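Long-range contacts in sugar-phosphate phosphatase BT4131 (Bacteroides thetaiotaomicron, PDB 1YMQ), which probably hydrolyses sugar phosphates as a magnesium-dependent phosphatase of the haloacid dehalogenase family: residues 3-8 against 37-42; 205-210 against 222-227. All coordinates share one frame; numbering follows the deposited sequence.

Contact 1 (3-8 against 37-42); sequences KALFFD and LKIFIA. With MG (magnesium ion), chain B.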
ATOM      1  N   LYS A   3      -6.587  19.482   3.303  1.00 18.72           N
ATOM      2  CA  LYS A   3      -7.954  18.959   3.357  1.00 19.51           C
ATOM      3  C   LYS A   3      -8.037  17.438   3.257  1.00 16.04           C
ATOM      4  O   LYS A   3      -9.055  16.855   3.611  1.00 17.16           O
ATOM      5  CB  LYS A   3      -8.820  19.530   2.243  1.00 21.54           C
ATOM      6  CG  LYS A   3      -8.983  21.048   2.284  1.00 35.87           C
ATOM      7  CD  LYS A   3     -10.017  21.504   1.242  1.00 45.70           C
ATOM      8  CE  LYS A   3     -11.435  21.269   1.716  1.00 50.79           C
ATOM      9  NZ  LYS A   3     -12.413  22.097   0.934  1.00 49.42           N
ATOM     10  N   ALA A   4      -6.998  16.810   2.719  1.00 13.15           N
ATOM     11  CA  ALA A   4      -7.003  15.360   2.577  1.00 13.65           C
ATOM     12  C   ALA A   4      -5.671  14.774   3.093  1.00 14.97           C
ATOM     13  O   ALA A   4      -4.606  15.222   2.717  1.00 15.18           O
ATOM     14  CB  ALA A   4      -7.195  14.967   1.071  1.00 13.74           C
ATOM     15  N   LEU A   5      -5.771  13.717   3.898  1.00 13.71           N
ATOM     16  CA  LEU A   5      -4.645  13.054   4.479  1.00 12.17           C
ATOM     17  C   LEU A   5      -4.600  11.650   3.903  1.00 15.49           C
ATOM     18  O   LEU A   5      -5.637  10.983   3.833  1.00 15.13           O
ATOM     19  CB  LEU A   5      -4.827  12.940   6.021  1.00 11.76           C
ATOM     20  CG  LEU A   5      -5.102  14.279   6.711  1.00 11.43           C
ATOM     21  CD1 LEU A   5      -5.357  14.026   8.202  1.00 12.77           C
ATOM     22  CD2 LEU A   5      -3.873  15.264   6.524  1.00 12.23           C
ATOM     23  N   PHE A   6      -3.403  11.204   3.527  1.00 12.10           N
ATOM     24  CA  PHE A   6      -3.279   9.869   2.974  1.00 12.77           C
ATOM     25  C   PHE A   6      -2.273   9.095   3.818  1.00 10.71           C
ATOM     26  O   PHE A   6      -1.094   9.473   3.882  1.00 13.75           O
ATOM     27  CB  PHE A   6      -2.775   9.961   1.517  1.00 11.65           C
ATOM     28  CG  PHE A   6      -3.772  10.627   0.637  1.00 13.86           C
ATOM     29  CD1 PHE A   6      -3.754  12.019   0.471  1.00 10.71           C
ATOM     30  CD2 PHE A   6      -4.725   9.887  -0.015  1.00 12.82           C
ATOM     31  CE1 PHE A   6      -4.688  12.621  -0.381  1.00 14.61           C
ATOM     32  CE2 PHE A   6      -5.666  10.474  -0.863  1.00 12.46           C
ATOM     33  CZ  PHE A   6      -5.637  11.865  -1.053  1.00 12.54           C
ATOM     34  N   PHE A   7      -2.735   7.983   4.379  1.00 13.10           N
ATOM     35  CA  PHE A   7      -1.890   7.171   5.247  1.00 12.20           C
ATOM     36  C   PHE A   7      -1.632   5.777   4.734  1.00 12.25           C
ATOM     37  O   PHE A   7      -2.561   5.017   4.450  1.00 14.26           O
ATOM     38  CB  PHE A   7      -2.557   6.983   6.642  1.00 12.77           C
ATOM     39  CG  PHE A   7      -2.802   8.240   7.369  1.00 10.27           C
ATOM     40  CD1 PHE A   7      -4.031   8.882   7.303  1.00 12.80           C
ATOM     41  CD2 PHE A   7      -1.784   8.793   8.185  1.00 12.81           C
ATOM     42  CE1 PHE A   7      -4.263  10.080   8.035  1.00 15.71           C
ATOM     43  CE2 PHE A   7      -1.984   9.963   8.917  1.00 13.74           C
ATOM     44  CZ  PHE A   7      -3.204  10.619   8.853  1.00 15.26           C
ATOM     45  N   ASP A   8      -0.364   5.425   4.701  1.00 13.03           N
ATOM     46  CA  ASP A   8       0.028   4.052   4.412  1.00 13.23           C
ATOM     47  C   ASP A   8      -0.370   3.289   5.704  1.00 13.97           C
ATOM     48  O   ASP A   8      -0.499   3.886   6.785  1.00 13.30           O
ATOM     49  CB  ASP A   8       1.546   4.005   4.247  1.00 16.99           C
ATOM     50  CG  ASP A   8       2.055   2.627   4.260  1.00 26.27           C
ATOM     51  OD1 ASP A   8       3.031   2.406   4.990  1.00 23.98           O
ATOM     52  OD2 ASP A   8       1.439   1.781   3.550  1.00 25.45           O
ATOM     53  N   LEU A  37     -11.086  17.289   7.971  1.00 18.17           N
ATOM     54  CA  LEU A  37     -10.099  16.698   7.052  1.00  9.92           C
ATOM     55  C   LEU A  37     -10.592  15.328   6.611  1.00 12.90           C
ATOM     56  O   LEU A  37     -11.212  14.606   7.426  1.00 14.83           O
ATOM     57  CB  LEU A  37      -8.769  16.536   7.743  1.00 17.01           C
ATOM     58  CG  LEU A  37      -8.093  17.928   7.769  1.00 27.40           C
ATOM     59  CD1 LEU A  37      -8.436  18.685   9.068  1.00 20.93           C
ATOM     60  CD2 LEU A  37      -6.629  17.752   7.633  1.00 24.93           C
ATOM     61  N   LYS A  38     -10.374  15.000   5.335  1.00 12.15           N
ATOM     62  CA  LYS A  38     -10.760  13.687   4.832  1.00 10.56           C
ATOM     63  C   LYS A  38      -9.526  12.799   5.052  1.00 14.66           C
ATOM     64  O   LYS A  38      -8.365  13.223   4.841  1.00 19.38           O
ATOM     65  CB  LYS A  38     -11.121  13.746   3.365  1.00 12.95           C
ATOM     66  CG  LYS A  38     -12.275  14.681   3.085  1.00 19.88           C
ATOM     67  CD  LYS A  38     -13.578  14.233   3.796  1.00 17.10           C
ATOM     68  CE  LYS A  38     -14.681  15.329   3.516  1.00 28.25           C
ATOM     69  NZ  LYS A  38     -15.809  15.230   4.470  1.00 18.75           N
ATOM     70  N   ILE A  39      -9.797  11.580   5.471  1.00 14.70           N
ATOM     71  CA  ILE A  39      -8.752  10.633   5.845  1.00 15.50           C
ATOM     72  C   ILE A  39      -8.825   9.459   4.923  1.00 15.32           C
ATOM     73  O   ILE A  39      -9.860   8.761   4.880  1.00 14.76           O
ATOM     74  CB  ILE A  39      -8.963  10.224   7.334  1.00 13.69           C
ATOM     75  CG1 ILE A  39      -8.694  11.437   8.255  1.00 14.26           C
ATOM     76  CG2 ILE A  39      -7.993   9.078   7.723  1.00 16.99           C
ATOM     77  CD1 ILE A  39      -9.129  11.191   9.763  1.00 18.47           C
ATOM     78  N   PHE A  40      -7.704   9.195   4.223  1.00 13.42           N
ATOM     79  CA  PHE A  40      -7.697   8.094   3.266  1.00 13.24           C
ATOM     80  C   PHE A  40      -6.597   7.089   3.539  1.00 14.41           C
ATOM     81  O   PHE A  40      -5.528   7.455   4.013  1.00 12.19           O
ATOM     82  CB  PHE A  40      -7.504   8.671   1.838  1.00 10.33           C
ATOM     83  CG  PHE A  40      -8.592   9.626   1.440  1.00  9.23           C
ATOM     84  CD1 PHE A  40      -8.374  11.015   1.444  1.00 12.46           C
ATOM     85  CD2 PHE A  40      -9.871   9.147   1.127  1.00 14.22           C
ATOM     86  CE1 PHE A  40      -9.423  11.907   1.127  1.00 11.35           C
ATOM     87  CE2 PHE A  40     -10.923  10.038   0.822  1.00  9.65           C
ATOM     88  CZ  PHE A  40     -10.694  11.416   0.819  1.00 11.44           C
ATOM     89  N   ILE A  41      -6.891   5.820   3.284  1.00 11.49           N
ATOM     90  CA  ILE A  41      -5.857   4.783   3.428  1.00 12.52           C
ATOM     91  C   ILE A  41      -5.180   4.649   2.051  1.00 13.37           C
ATOM     92  O   ILE A  41      -5.862   4.777   1.036  1.00 13.16           O
ATOM     93  CB  ILE A  41      -6.541   3.420   3.803  1.00 15.64           C
ATOM     94  CG1 ILE A  41      -7.164   3.513   5.217  1.00 16.05           C
ATOM     95  CG2 ILE A  41      -5.564   2.265   3.621  1.00 15.54           C
ATOM     96  CD1 ILE A  41      -6.179   3.825   6.369  1.00 12.88           C
ATOM     97  N   ALA A  42      -3.856   4.444   2.001  1.00 11.44           N
ATOM     98  CA  ALA A  42      -3.131   4.282   0.736  1.00 13.17           C
ATOM     99  C   ALA A  42      -2.148   3.162   1.044  1.00 13.88           C
ATOM    100  O   ALA A  42      -1.078   3.381   1.603  1.00 14.87           O
ATOM    101  CB  ALA A  42      -2.392   5.616   0.310  1.00 13.52           C
TER
HETATM  102 MG    MG B 262       4.404   0.710   4.903  1.00 11.04          MG
HETATM  103  O   HOH W   1       6.365  -0.534   5.288  1.00 24.40           O
HETATM  104  O   HOH W   2       5.056   1.224   2.734  1.00 27.30           O
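Phe6 lies beside Phe40 on one face of the sheet, the two side chains side by side and pointing the same way. CE2 of Phe6 comes within 3.6 Å of Phe40 CD1, which sits over one face of the Phe6 ring. The two planes are near parallel, 25° apart, but slid so far, with centroids 5.2 Å apart, that they barely overlap. Both CG atoms stand anti to their own carbonyl carbons (chi1 near -60° in both), which keeps the rings alongside each other. Ala4 CB meets the edge of the Phe40 ring in its plane, 3.8 Å from CE1. On the other face, CD2 of Leu5 meets Leu37 CD2 at 3.9 Å, and Phe7 CE1 rests on Ile39 CG2 at the same separation. Trimming Phe6 to an alanine would probably leave Phe40 without its flanking ring and open a gap beneath helix 188-199. Five parallel-strand hydrogen bonds set this register, from Lys38 N to Lys3 O (2.9 Å, almost straight at 177°) to Ala42 N on Phe7 O (2.8 Å), where the donor stands above the carbonyl plane. Past the strand end, Asp8 OD1 binds magnesium at 2.2 Å, together with Asp211 and the carbonyl of Asp10, as expected of a HAD-type DxD motif. Lys188 pairs with Asp8 OD2 and also bonds Ala42 O, joining the two strand ends. Helix 23-34 connects the strands as a beta-alpha-beta crossover and packs on Leu5, Phe7, Leu37 and Ile39; helix 188-199 covers Phe6 and Phe40, and strands 206-210 and 64-67 continue the sheet outside 4-7 and 38-42.

Contact 2 (205-210 against 222-227); sequences ETMSFG and AAIGVA. With MG (magnesium ion), chain C.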
ATOM      1  N   GLU A 205      -3.724  20.713  -1.544  1.00 16.95           N
ATOM      2  CA  GLU A 205      -4.412  20.539  -0.273  1.00 16.25           C
ATOM      3  C   GLU A 205      -4.236  19.119   0.309  1.00 16.86           C
ATOM      4  O   GLU A 205      -4.963  18.731   1.213  1.00 17.29           O
ATOM      5  CB  GLU A 205      -5.917  20.786  -0.468  1.00 20.49           C
ATOM      6  CG  GLU A 205      -6.250  22.264  -0.770  1.00 27.58           C
ATOM      7  CD  GLU A 205      -7.687  22.475  -1.211  1.00 33.52           C
ATOM      8  OE1 GLU A 205      -8.190  23.578  -0.925  1.00 40.57           O
ATOM      9  OE2 GLU A 205      -8.307  21.584  -1.856  1.00 20.90           O
ATOM     10  N   THR A 206      -3.271  18.379  -0.197  1.00 13.48           N
ATOM     11  CA  THR A 206      -3.021  17.011   0.272  1.00 12.53           C
ATOM     12  C   THR A 206      -1.766  16.857   1.133  1.00 14.26           C
ATOM     13  O   THR A 206      -0.823  17.619   1.017  1.00 15.34           O
ATOM     14  CB  THR A 206      -2.848  16.070  -0.945  1.00 13.21           C
ATOM     15  OG1 THR A 206      -1.676  16.475  -1.721  1.00 13.50           O
ATOM     16  CG2 THR A 206      -4.136  16.113  -1.827  1.00 10.88           C
ATOM     17  N   MET A 207      -1.787  15.842   1.997  1.00 12.46           N
ATOM     18  CA  MET A 207      -0.642  15.479   2.838  1.00 13.46           C
ATOM     19  C   MET A 207      -0.584  13.961   2.890  1.00 15.08           C
ATOM     20  O   MET A 207      -1.624  13.300   3.038  1.00 14.82           O
ATOM     21  CB  MET A 207      -0.809  16.033   4.253  1.00 16.24           C
ATOM     22  CG  MET A 207       0.385  15.828   5.108  1.00 13.97           C
ATOM     23  SD  MET A 207       0.097  16.572   6.804  1.00 21.17           S
ATOM     24  CE  MET A 207       0.290  18.344   6.385  1.00 22.20           C
ATOM     25  N   SER A 208       0.606  13.397   2.700  1.00 12.99           N
ATOM     26  CA  SER A 208       0.713  11.937   2.728  1.00 13.78           C
ATOM     27  C   SER A 208       1.715  11.524   3.797  1.00 12.10           C
ATOM     28  O   SER A 208       2.562  12.332   4.210  1.00 10.02           O
ATOM     29  CB  SER A 208       1.127  11.396   1.351  1.00 13.32           C
ATOM     30  OG  SER A 208       2.377  11.964   0.941  1.00 15.65           O
ATOM     31  N   PHE A 209       1.564  10.286   4.278  1.00 10.55           N
ATOM     32  CA  PHE A 209       2.410   9.776   5.336  1.00 10.70           C
ATOM     33  C   PHE A 209       2.816   8.372   4.938  1.00 11.48           C
ATOM     34  O   PHE A 209       1.969   7.560   4.581  1.00 11.19           O
ATOM     35  CB  PHE A 209       1.688   9.683   6.685  1.00 15.14           C
ATOM     36  CG  PHE A 209       1.053  10.967   7.163  1.00 15.29           C
ATOM     37  CD1 PHE A 209      -0.105  11.462   6.544  1.00 17.86           C
ATOM     38  CD2 PHE A 209       1.638  11.679   8.214  1.00 14.29           C
ATOM     39  CE1 PHE A 209      -0.683  12.669   6.960  1.00 16.92           C
ATOM     40  CE2 PHE A 209       1.070  12.900   8.649  1.00 14.13           C
ATOM     41  CZ  PHE A 209      -0.066  13.386   8.032  1.00 13.43           C
ATOM     42  N   GLY A 210       4.110   8.084   5.041  1.00 16.47           N
ATOM     43  CA  GLY A 210       4.592   6.760   4.663  1.00 12.49           C
ATOM     44  C   GLY A 210       5.932   6.376   5.252  1.00 13.27           C
ATOM     45  O   GLY A 210       6.691   7.236   5.710  1.00 14.01           O
ATOM     46  N   ALA A 222       2.220  14.434  -3.077  1.00 13.12           N
ATOM     47  CA  ALA A 222       1.337  15.191  -2.170  1.00 11.47           C
ATOM     48  C   ALA A 222       1.944  16.574  -1.911  1.00 16.47           C
ATOM     49  O   ALA A 222       3.159  16.729  -1.968  1.00 17.95           O
ATOM     50  CB  ALA A 222       1.193  14.460  -0.827  1.00 14.01           C
ATOM     51  N   ALA A 223       1.114  17.569  -1.593  1.00 16.29           N
ATOM     52  CA  ALA A 223       1.674  18.928  -1.317  1.00 17.94           C
ATOM     53  C   ALA A 223       2.666  18.874  -0.173  1.00 19.26           C
ATOM     54  O   ALA A 223       3.665  19.590  -0.193  1.00 18.30           O
ATOM     55  CB  ALA A 223       0.552  19.932  -0.997  1.00 15.29           C
ATOM     56  N   ILE A 224       2.389  18.031   0.828  1.00 13.94           N
ATOM     57  CA  ILE A 224       3.296  17.834   1.943  1.00 16.65           C
ATOM     58  C   ILE A 224       3.422  16.315   2.185  1.00 13.07           C
ATOM     59  O   ILE A 224       2.413  15.628   2.480  1.00 15.53           O
ATOM     60  CB  ILE A 224       2.773  18.505   3.254  1.00 19.02           C
ATOM     61  CG1 ILE A 224       2.784  20.055   3.099  1.00 19.28           C
ATOM     62  CG2 ILE A 224       3.634  18.033   4.496  1.00 15.78           C
ATOM     63  CD1 ILE A 224       2.151  20.797   4.300  1.00 21.70           C
ATOM     64  N   GLY A 225       4.638  15.804   2.024  1.00 13.36           N
ATOM     65  CA  GLY A 225       4.904  14.407   2.285  1.00 15.27           C
ATOM     66  C   GLY A 225       5.657  14.235   3.616  1.00 16.53           C
ATOM     67  O   GLY A 225       6.686  14.889   3.874  1.00 18.34           O
ATOM     68  N   VAL A 226       5.166  13.313   4.430  1.00 14.96           N
ATOM     69  CA  VAL A 226       5.737  13.017   5.733  1.00 12.48           C
ATOM     70  C   VAL A 226       6.278  11.583   5.777  1.00 11.29           C
ATOM     71  O   VAL A 226       5.549  10.637   5.602  1.00 14.08           O
ATOM     72  CB  VAL A 226       4.650  13.167   6.851  1.00 10.63           C
ATOM     73  CG1 VAL A 226       5.226  12.842   8.258  1.00  9.91           C
ATOM     74  CG2 VAL A 226       4.035  14.617   6.804  1.00 13.47           C
ATOM     75  N   ALA A 227       7.568  11.448   6.071  1.00 11.87           N
ATOM     76  CA  ALA A 227       8.167  10.126   6.229  1.00 14.75           C
ATOM     77  C   ALA A 227       8.256   9.815   7.723  1.00 12.19           C
ATOM     78  O   ALA A 227       8.597  10.688   8.525  1.00 15.89           O
ATOM     79  CB  ALA A 227       9.597  10.082   5.632  1.00 14.08           C
TER
HETATM   80 MG    MG C 263       5.721  16.506  -1.736  1.00 12.78          MG
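Thr206 and Ala223 meet where the two parallel strands begin: the threonine hydroxyl OG1 accepts Ala223 N at 3.0 Å, a fairly straight bond (160°). With chi1 at 63°, OG1 sits between the backbone N and the carbonyl carbon, placed for the turn that follows helix 216-221; it also bonds Leu203 O. Four main-chain bonds follow. The one from Ile224 N to Thr206 O is the longest at 3.2 Å, while Val226 N reaches Ser208 O at 2.8 Å and the series closes with Gly210 N on Val226 O. Gly225 N, whose N-H is not used between these two segments, is bonded to Asp240 OD2. Among apolar contacts, Met207 and Ile224 lie side by side on one face. The methionine chain runs out extended and then bends at its last torsion (chi3 -75°), which brings CE to 3.7 Å from Ile224 CD1. Farther along the same face, Phe209 CD2 lies 3.6 Å from Val226 CB, and helix 250-257 packs over this pair. The opposite face carries small residues: Ser208 OG lies 3.3 Å from Ala222 CB and is bonded to Met218 O in helix 216-221. Metal chemistry enters through Ala222 O, which binds the second magnesium at 2.6 Å, a site that includes Leu219 and Asp240. The contact therefore joins two HAD-core strands by main-chain bonds within the sheet, with apolar side chains on one face and a satisfied serine hydroxyl on the other. Ala223 N and the metal-binding Ala222 O belong to one peptide group, so the Thr206 bond probably helps to fix that carbonyl.

How the contacts relate
From the N terminus, strand 4-7 leads through helix 23-34 to strand 38-42, where contact 1 closes a beta-alpha-beta unit. After the long intervening stretch between residues 42 and 205, strand 206-210, helix 216-221 and strand 224-227 form a second such unit, closed by contact 2. The two loops follow in series and neither nest nor cross. Strands 4-7 and 206-210 are neighbours, so the contacts join edge to edge in one sheet: Phe6 N lies 2.8 Å from Met207 O, a probable hydrogen bond, and the rings of Phe7 and Phe209 stack. Early and late parts of the chain thus form one core, the carboxyl ends of strands 4-7 and 206-210 both leading to the first magnesium site.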